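Local coordinates for F5/8 type C domain protein (Bacteroides ovatus, PDB 4ZRX) that probably acts as an alpha-L-fucosidase, a TIM-barrel glycoside hydrolase that also carries an F5/8 type C domain likely to bind sugars, at residues E238-R251 / I273-S285. Sequence-based numbering, arbitrary orientation.
Sequences EWNATVLTPGIYAR and ILEKATELFWYPS
Four groups hold the Glu279 carboxylate, two at each oxygen: Arg251 NE meets Glu279 OE2 at 2.7 Å beside a water that links OE2 to Thr245 OG1, while Arg251 NH2 meets Glu279 OE1 at 2.8 Å and His11 NE2 bonds the same oxygen. The NE bond is nearly straight (168°) and reaches the syn lone pair of OE2, which lies in the guanidinium plane; the second bond, with OE1 17° out of that plane, makes the grip side-on. An extended chain from CG to NE carries the Arg251 guanidinium there, while its NH2 lies at the edge of the Phe281 ring.

Pro246 packs on two rings. Its CD stands 3.8 Å from the centroid of the Phe281 ring, only 8° off the normal, and Pro246 CG lies over the centre of the Tyr283 ring, 3.7 Å from its centroid, so one pyrrolidine makes CH-pi contacts with both. Strand 241-242 pairs antiparallel with 279-290 in a short ladder: Thr242 and Phe281 exchange backbone bonds, Thr242 N to Phe281 O being 2.9 Å. Asn240 O takes Tyr283 N, and Asn240 OD1 receives Ser285 N at 3.1 Å from above its carbonyl plane. Thr242 OG1 accepts from Leu244 N in an ST turn and is also hydrogen-bonded to Leu268 O.

Val243 CG1 fits against Leu280 CD1 at 3.6 Å and Ala277 CB. Bonds at both carboxylate oxygens fix the rotation of Glu279 and probably favour its charged form.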
ATOM      1  N   GLU A 238      13.368   0.598   8.239  1.00 15.33           N
ATOM      2  CA  GLU A 238      12.800  -0.739   8.119  1.00 15.22           C
ATOM      3  C   GLU A 238      13.888  -1.791   8.309  1.00 15.77           C
ATOM      4  O   GLU A 238      14.722  -2.016   7.384  1.00 15.32           O
ATOM      5  CB  GLU A 238      12.084  -0.913   6.793  1.00 15.28           C
ATOM      6  CG  GLU A 238      11.277  -2.235   6.693  1.00 15.53           C
ATOM      7  CD  GLU A 238      10.039  -2.281   7.565  1.00 17.44           C
ATOM      8  OE1 GLU A 238       9.029  -1.575   7.294  1.00 17.80           O
ATOM      9  OE2 GLU A 238      10.012  -3.017   8.598  1.00 19.44           O
ATOM     10  N   TRP A 239      13.892  -2.381   9.503  1.00 15.60           N
ATOM     11  CA  TRP A 239      14.799  -3.482   9.893  1.00 16.02           C
ATOM     12  C   TRP A 239      14.145  -4.815   9.541  1.00 16.13           C
ATOM     13  O   TRP A 239      13.142  -5.202  10.136  1.00 16.52           O
ATOM     14  CB  TRP A 239      15.094  -3.444  11.387  1.00 17.12           C
ATOM     15  CG  TRP A 239      16.070  -2.395  11.727  1.00 17.30           C
ATOM     16  CD1 TRP A 239      15.814  -1.213  12.319  1.00 17.38           C
ATOM     17  CD2 TRP A 239      17.464  -2.377  11.386  1.00 17.09           C
ATOM     18  NE1 TRP A 239      16.936  -0.465  12.379  1.00 17.62           N
ATOM     19  CE2 TRP A 239      17.971  -1.150  11.824  1.00 17.34           C
ATOM     20  CE3 TRP A 239      18.316  -3.273  10.752  1.00 17.60           C
ATOM     21  CZ2 TRP A 239      19.286  -0.772  11.647  1.00 17.51           C
ATOM     22  CZ3 TRP A 239      19.637  -2.895  10.553  1.00 17.54           C
ATOM     23  CH2 TRP A 239      20.108  -1.638  11.029  1.00 17.85           C
ATOM     24  N   ASN A 240      14.693  -5.495   8.543  1.00 16.40           N
ATOM     25  CA  ASN A 240      14.251  -6.845   8.231  1.00 16.99           C
ATOM     26  C   ASN A 240      14.980  -7.899   9.006  1.00 17.42           C
ATOM     27  O   ASN A 240      14.574  -9.062   9.043  1.00 18.72           O
ATOM     28  CB  ASN A 240      14.274  -7.032   6.731  1.00 16.62           C
ATOM     29  CG  ASN A 240      13.159  -6.246   6.040  1.00 16.67           C
ATOM     30  OD1 ASN A 240      12.108  -5.971   6.659  1.00 16.82           O
ATOM     31  ND2 ASN A 240      13.376  -5.886   4.841  1.00 18.30           N
ATOM     32  N   ALA A 241      16.096  -7.512   9.615  1.00 18.37           N
ATOM     33  CA  ALA A 241      16.691  -8.255  10.706  1.00 18.60           C
ATOM     34  C   ALA A 241      15.986  -7.685  11.961  1.00 19.40           C
ATOM     35  O   ALA A 241      16.301  -6.588  12.413  1.00 19.43           O
ATOM     36  CB  ALA A 241      18.222  -8.011  10.778  1.00 20.13           C
ATOM     37  N   THR A 242      14.990  -8.404  12.459  1.00 19.28           N
ATOM     38  CA  THR A 242      14.019  -7.854  13.384  1.00 20.02           C
ATOM     39  C   THR A 242      13.876  -8.692  14.648  1.00 20.96           C
ATOM     40  O   THR A 242      14.097  -9.938  14.656  1.00 21.82           O
ATOM     41  CB  THR A 242      12.614  -7.681  12.700  1.00 19.80           C
ATOM     42  OG1 THR A 242      11.716  -7.151  13.662  1.00 20.45           O
ATOM     43  CG2 THR A 242      12.058  -9.003  12.123  1.00 20.42           C
ATOM     44  N   VAL A 243      13.572  -8.007  15.737  1.00 22.05           N
ATOM     45  CA  VAL A 243      13.265  -8.662  17.014  1.00 22.83           C
ATOM     46  C   VAL A 243      11.835  -9.222  17.051  1.00 22.93           C
ATOM     47  O   VAL A 243      11.461  -9.939  18.004  1.00 23.86           O
ATOM     48  CB  VAL A 243      13.467  -7.696  18.175  1.00 23.63           C
ATOM     49  CG1 VAL A 243      14.853  -7.174  18.195  1.00 23.67           C
ATOM     50  CG2 VAL A 243      12.467  -6.530  18.148  1.00 23.52           C
ATOM     51  N   LEU A 244      10.979  -8.831  16.090  1.00 22.22           N
ATOM     52  CA  LEU A 244       9.594  -9.305  16.087  1.00 22.12           C
ATOM     53  C   LEU A 244       9.536 -10.803  15.830  1.00 22.92           C
ATOM     54  O   LEU A 244      10.009 -11.253  14.813  1.00 22.39           O
ATOM     55  CB  LEU A 244       8.735  -8.537  15.078  1.00 21.61           C
ATOM     56  CG  LEU A 244       7.221  -8.818  15.133  1.00 21.50           C
ATOM     57  CD1 LEU A 244       6.547  -8.298  16.360  1.00 22.51           C
ATOM     58  CD2 LEU A 244       6.550  -8.251  13.821  1.00 22.09           C
ATOM     59  N   THR A 245       8.901 -11.549  16.736  1.00 23.25           N
ATOM     60  CA  THR A 245       8.873 -12.984  16.670  1.00 24.45           C
ATOM     61  C   THR A 245       7.684 -13.346  15.769  1.00 23.46           C
ATOM     62  O   THR A 245       6.539 -12.940  16.046  1.00 23.84           O
ATOM     63  CB  THR A 245       8.708 -13.633  18.060  1.00 25.46           C
ATOM     64  OG1 THR A 245       9.781 -13.252  18.911  1.00 27.30           O
ATOM     65  CG2 THR A 245       8.672 -15.152  17.902  1.00 26.95           C
ATOM     66  N   PRO A 246       7.923 -14.146  14.727  1.00 24.24           N
ATOM     67  CA  PRO A 246       6.816 -14.658  13.922  1.00 23.95           C
ATOM     68  C   PRO A 246       5.696 -15.225  14.747  1.00 25.68           C
ATOM     69  O   PRO A 246       5.943 -16.001  15.694  1.00 26.08           O
ATOM     70  CB  PRO A 246       7.476 -15.717  13.033  1.00 23.87           C
ATOM     71  CG  PRO A 246       8.805 -15.146  12.798  1.00 23.55           C
ATOM     72  CD  PRO A 246       9.216 -14.517  14.126  1.00 24.58           C
ATOM     73  N   GLY A 247       4.470 -14.846  14.391  1.00 25.70           N
ATOM     74  CA  GLY A 247       3.287 -15.194  15.170  1.00 26.96           C
ATOM     75  C   GLY A 247       3.008 -16.687  15.264  1.00 27.96           C
ATOM     76  O   GLY A 247       2.282 -17.142  16.151  1.00 29.89           O
ATOM     77  N   ILE A 248       3.571 -17.460  14.341  1.00 27.81           N
ATOM     78  CA  ILE A 248       3.351 -18.886  14.323  1.00 28.98           C
ATOM     79  C   ILE A 248       4.101 -19.640  15.428  1.00 29.92           C
ATOM     80  O   ILE A 248       3.854 -20.830  15.601  1.00 31.01           O
ATOM     81  CB  ILE A 248       3.692 -19.512  12.979  1.00 28.74           C
ATOM     82  CG1 ILE A 248       5.144 -19.207  12.567  1.00 28.70           C
ATOM     83  CG2 ILE A 248       2.652 -19.062  11.935  1.00 27.76           C
ATOM     84  CD1 ILE A 248       5.649 -20.162  11.584  1.00 29.20           C
ATOM     85  N   TYR A 249       5.036 -18.977  16.101  1.00 29.12           N
ATOM     86  CA  TYR A 249       5.819 -19.634  17.116  1.00 29.75           C
ATOM     87  C   TYR A 249       5.069 -19.499  18.422  1.00 30.96           C
ATOM     88  O   TYR A 249       4.521 -18.449  18.732  1.00 29.17           O
ATOM     89  CB  TYR A 249       7.187 -18.984  17.266  1.00 29.35           C
ATOM     90  CG  TYR A 249       8.078 -19.039  16.058  1.00 28.38           C
ATOM     91  CD1 TYR A 249       7.857 -19.918  14.993  1.00 28.87           C
ATOM     92  CD2 TYR A 249       9.168 -18.220  15.991  1.00 27.90           C
ATOM     93  CE1 TYR A 249       8.723 -19.920  13.884  1.00 28.13           C
ATOM     94  CE2 TYR A 249      10.008 -18.235  14.925  1.00 27.42           C
ATOM     95  CZ  TYR A 249       9.798 -19.069  13.884  1.00 27.43           C
ATOM     96  OH  TYR A 249      10.702 -19.062  12.864  1.00 27.59           O
ATOM     97  N   ALA A 250       5.051 -20.578  19.208  1.00 31.86           N
ATOM     98  CA  ALA A 250       4.299 -20.555  20.453  1.00 33.38           C
ATOM     99  C   ALA A 250       4.789 -19.434  21.386  1.00 34.03           C
ATOM    100  O   ALA A 250       4.007 -18.808  22.079  1.00 36.01           O
ATOM    101  CB  ALA A 250       4.463 -21.912  21.165  1.00 34.50           C
ATOM    102  N   ARG A 251       6.091 -19.193  21.417  1.00 34.51           N
ATOM    103  CA  ARG A 251       6.657 -18.104  22.258  1.00 34.35           C
ATOM    104  C   ARG A 251       6.378 -16.651  21.817  1.00 33.32           C
ATOM    105  O   ARG A 251       6.669 -15.702  22.543  1.00 33.26           O
ATOM    106  CB  ARG A 251       8.153 -18.288  22.340  1.00 34.79           C
ATOM    107  CG  ARG A 251       8.920 -18.067  21.026  1.00 33.38           C
ATOM    108  CD  ARG A 251      10.332 -18.614  21.215  1.00 33.77           C
ATOM    109  NE  ARG A 251      11.271 -18.355  20.129  1.00 32.80           N
ATOM    110  CZ  ARG A 251      11.408 -19.101  19.051  1.00 32.46           C
ATOM    111  NH1 ARG A 251      10.605 -20.130  18.825  1.00 33.68           N
ATOM    112  NH2 ARG A 251      12.347 -18.824  18.175  1.00 32.27           N
ATOM    113  N   ILE A 273      16.428  -1.573  20.926  1.00 27.33           N
ATOM    114  CA  ILE A 273      15.538  -2.684  21.196  1.00 28.09           C
ATOM    115  C   ILE A 273      16.250  -4.045  21.222  1.00 29.12           C
ATOM    116  O   ILE A 273      15.766  -4.978  21.869  1.00 28.47           O
ATOM    117  CB  ILE A 273      14.298  -2.617  20.291  1.00 28.02           C
ATOM    118  CG1 ILE A 273      13.112  -3.322  20.943  1.00 30.07           C
ATOM    119  CG2 ILE A 273      14.533  -3.125  18.843  1.00 26.58           C
ATOM    120  CD1 ILE A 273      11.783  -2.634  20.549  1.00 30.54           C
ATOM    121  N   LEU A 274      17.410  -4.171  20.562  1.00 28.08           N
ATOM    122  CA  LEU A 274      18.244  -5.380  20.724  1.00 32.07           C
ATOM    123  C   LEU A 274      18.592  -5.709  22.148  1.00 35.20           C
ATOM    124  O   LEU A 274      18.769  -6.887  22.480  1.00 35.13           O
ATOM    125  CB  LEU A 274      19.567  -5.257  19.971  1.00 32.32           C
ATOM    126  CG  LEU A 274      19.437  -5.361  18.474  1.00 31.74           C
ATOM    127  CD1 LEU A 274      20.825  -5.216  17.811  1.00 32.30           C
ATOM    128  CD2 LEU A 274      18.808  -6.706  18.105  1.00 31.95           C
ATOM    129  N   GLU A 275      18.642  -4.676  22.994  1.00 39.53           N
ATOM    130  CA  GLU A 275      19.042  -4.825  24.411  1.00 44.32           C
ATOM    131  C   GLU A 275      18.308  -5.931  25.141  1.00 44.27           C
ATOM    132  O   GLU A 275      18.945  -6.751  25.770  1.00 42.09           O
ATOM    133  CB  GLU A 275      18.888  -3.505  25.181  1.00 47.51           C
ATOM    134  CG  GLU A 275      19.887  -2.382  24.732  1.00 50.13           C
ATOM    135  CD  GLU A 275      21.284  -2.497  25.339  1.00 54.60           C
ATOM    136  OE1 GLU A 275      21.585  -3.502  26.034  1.00 60.70           O
ATOM    137  OE2 GLU A 275      22.104  -1.575  25.115  1.00 55.92           O
ATOM    138  N   LYS A 276      16.987  -5.994  25.042  1.00 45.49           N
ATOM    139  CA  LYS A 276      16.285  -7.076  25.714  1.00 46.42           C
ATOM    140  C   LYS A 276      15.975  -8.257  24.813  1.00 41.79           C
ATOM    141  O   LYS A 276      15.427  -9.239  25.300  1.00 41.74           O
ATOM    142  CB  LYS A 276      15.079  -6.568  26.508  1.00 52.52           C
ATOM    143  CG  LYS A 276      15.522  -5.984  27.884  1.00 57.64           C
ATOM    144  CD  LYS A 276      14.382  -5.478  28.734  1.00 62.89           C
ATOM    145  CE  LYS A 276      13.839  -4.165  28.179  1.00 65.44           C
ATOM    146  NZ  LYS A 276      12.737  -3.652  29.056  1.00 68.24           N
ATOM    147  N   ALA A 277      16.397  -8.228  23.544  1.00 35.66           N
ATOM    148  CA  ALA A 277      16.135  -9.354  22.666  1.00 33.49           C
ATOM    149  C   ALA A 277      17.081 -10.500  22.937  1.00 33.67           C
ATOM    150  O   ALA A 277      18.247 -10.275  23.246  1.00 33.91           O
ATOM    151  CB  ALA A 277      16.266  -8.925  21.201  1.00 32.15           C
ATOM    152  N   THR A 278      16.598 -11.731  22.817  1.00 33.94           N
ATOM    153  CA  THR A 278      17.490 -12.907  22.942  1.00 34.87           C
ATOM    154  C   THR A 278      17.667 -13.622  21.604  1.00 32.88           C
ATOM    155  O   THR A 278      18.359 -14.638  21.543  1.00 33.17           O
ATOM    156  CB  THR A 278      16.899 -13.949  23.947  1.00 36.60           C
ATOM    157  OG1 THR A 278      15.598 -14.340  23.487  1.00 38.18           O
ATOM    158  CG2 THR A 278      16.806 -13.368  25.348  1.00 38.35           C
ATOM    159  N   GLU A 279      16.986 -13.148  20.547  1.00 30.94           N
ATOM    160  CA  GLU A 279      17.116 -13.757  19.250  1.00 28.86           C
ATOM    161  C   GLU A 279      16.670 -12.764  18.194  1.00 27.11           C
ATOM    162  O   GLU A 279      16.119 -11.727  18.520  1.00 26.61           O
ATOM    163  CB  GLU A 279      16.329 -15.056  19.164  1.00 29.45           C
ATOM    164  CG  GLU A 279      14.857 -14.968  19.533  1.00 29.65           C
ATOM    165  CD  GLU A 279      14.157 -16.304  19.550  1.00 29.76           C
ATOM    166  OE1 GLU A 279      14.583 -17.272  18.851  1.00 30.20           O
ATOM    167  OE2 GLU A 279      13.104 -16.382  20.213  1.00 30.66           O
ATOM    168  N   LEU A 280      16.982 -13.080  16.944  1.00 25.98           N
ATOM    169  CA  LEU A 280      16.721 -12.181  15.856  1.00 24.17           C
ATOM    170  C   LEU A 280      16.352 -12.983  14.635  1.00 23.47           C
ATOM    171  O   LEU A 280      16.836 -14.101  14.425  1.00 24.35           O
ATOM    172  CB  LEU A 280      17.900 -11.231  15.611  1.00 23.74           C
ATOM    173  CG  LEU A 280      17.615  -9.891  14.896  1.00 23.06           C
ATOM    174  CD1 LEU A 280      16.941  -8.933  15.869  1.00 23.00           C
ATOM    175  CD2 LEU A 280      18.954  -9.254  14.421  1.00 22.88           C
ATOM    176  N   PHE A 281      15.456 -12.396  13.840  1.00 21.98           N
ATOM    177  CA  PHE A 281      14.852 -13.096  12.729  1.00 21.43           C
ATOM    178  C   PHE A 281      15.045 -12.328  11.440  1.00 20.53           C
ATOM    179  O   PHE A 281      14.833 -11.121  11.441  1.00 19.89           O
ATOM    180  CB  PHE A 281      13.340 -13.317  12.962  1.00 21.73           C
ATOM    181  CG  PHE A 281      13.005 -13.940  14.268  1.00 22.64           C
ATOM    182  CD1 PHE A 281      12.992 -15.305  14.425  1.00 24.42           C
ATOM    183  CD2 PHE A 281      12.708 -13.152  15.359  1.00 23.87           C
ATOM    184  CE1 PHE A 281      12.710 -15.864  15.674  1.00 25.49           C
ATOM    185  CE2 PHE A 281      12.435 -13.694  16.584  1.00 24.71           C
ATOM    186  CZ  PHE A 281      12.440 -15.050  16.735  1.00 25.58           C
ATOM    187  N   TRP A 282      15.362 -13.021  10.323  1.00 19.94           N
ATOM    188  CA  TRP A 282      15.241 -12.375   9.004  1.00 18.94           C
ATOM    189  C   TRP A 282      13.773 -12.564   8.619  1.00 18.13           C
ATOM    190  O   TRP A 282      13.272 -13.690   8.334  1.00 18.45           O
ATOM    191  CB  TRP A 282      16.182 -12.947   7.927  1.00 18.81           C
ATOM    192  CG  TRP A 282      16.109 -12.056   6.709  1.00 18.05           C
ATOM    193  CD1 TRP A 282      15.236 -12.137   5.701  1.00 18.03           C
ATOM    194  CD2 TRP A 282      16.891 -10.877   6.461  1.00 17.85           C
ATOM    195  NE1 TRP A 282      15.362 -11.082   4.858  1.00 16.77           N
ATOM    196  CE2 TRP A 282      16.408 -10.309   5.269  1.00 17.25           C
ATOM    197  CE3 TRP A 282      17.950 -10.258   7.117  1.00 18.60           C
ATOM    198  CZ2 TRP A 282      16.974  -9.166   4.697  1.00 17.24           C
ATOM    199  CZ3 TRP A 282      18.510  -9.097   6.550  1.00 18.09           C
ATOM    200  CH2 TRP A 282      18.012  -8.583   5.336  1.00 17.63           C
ATOM    201  N   TYR A 283      13.029 -11.462   8.637  1.00 17.89           N
ATOM    202  CA  TYR A 283      11.547 -11.538   8.562  1.00 17.20           C
ATOM    203  C   TYR A 283      11.138 -10.249   7.914  1.00 16.83           C
ATOM    204  O   TYR A 283      10.823  -9.286   8.582  1.00 16.08           O
ATOM    205  CB  TYR A 283      11.022 -11.724   9.967  1.00 17.79           C
ATOM    206  CG  TYR A 283       9.553 -12.057  10.152  1.00 17.70           C
ATOM    207  CD1 TYR A 283       8.872 -12.916   9.265  1.00 17.92           C
ATOM    208  CD2 TYR A 283       8.872 -11.611  11.282  1.00 18.05           C
ATOM    209  CE1 TYR A 283       7.538 -13.221   9.432  1.00 17.51           C
ATOM    210  CE2 TYR A 283       7.496 -11.929  11.456  1.00 18.05           C
ATOM    211  CZ  TYR A 283       6.862 -12.764  10.549  1.00 18.68           C
ATOM    212  OH  TYR A 283       5.535 -13.142  10.763  1.00 19.49           O
ATOM    213  N   PRO A 284      11.157 -10.222   6.587  1.00 15.46           N
ATOM    214  CA  PRO A 284      11.062  -8.975   5.873  1.00 15.32           C
ATOM    215  C   PRO A 284       9.652  -8.553   5.555  1.00 14.90           C
ATOM    216  O   PRO A 284       8.795  -9.371   5.366  1.00 15.23           O
ATOM    217  CB  PRO A 284      11.818  -9.267   4.575  1.00 15.16           C
ATOM    218  CG  PRO A 284      11.525 -10.708   4.310  1.00 15.40           C
ATOM    219  CD  PRO A 284      11.618 -11.314   5.686  1.00 16.72           C
ATOM    220  N   SER A 285       9.485  -7.246   5.505  1.00 14.64           N
ATOM    221  CA  SER A 285       8.193  -6.575   5.391  0.50 14.48           C
ATOM    222  C   SER A 285       7.549  -6.650   4.020  1.00 14.16           C
ATOM    223  O   SER A 285       8.233  -6.401   3.029  1.00 14.28           O
ATOM    224  CB  SER A 285       8.429  -5.092   5.712  0.50 14.31           C
ATOM    225  OG  SER A 285       7.258  -4.338   5.536  0.50 14.31           O
TER
HETATM  226  O   HOH W   1      11.025  -6.302   2.818  1.00 15.99           O
HETATM  227  O   HOH W   2      13.535 -11.179  19.476  1.00 33.44           O
HETATM  228  O   HOH W   3      11.046 -14.673  20.821  1.00 36.64           O
HETATM  229  O   HOH W   4       3.033 -13.358  12.436  1.00 28.54           O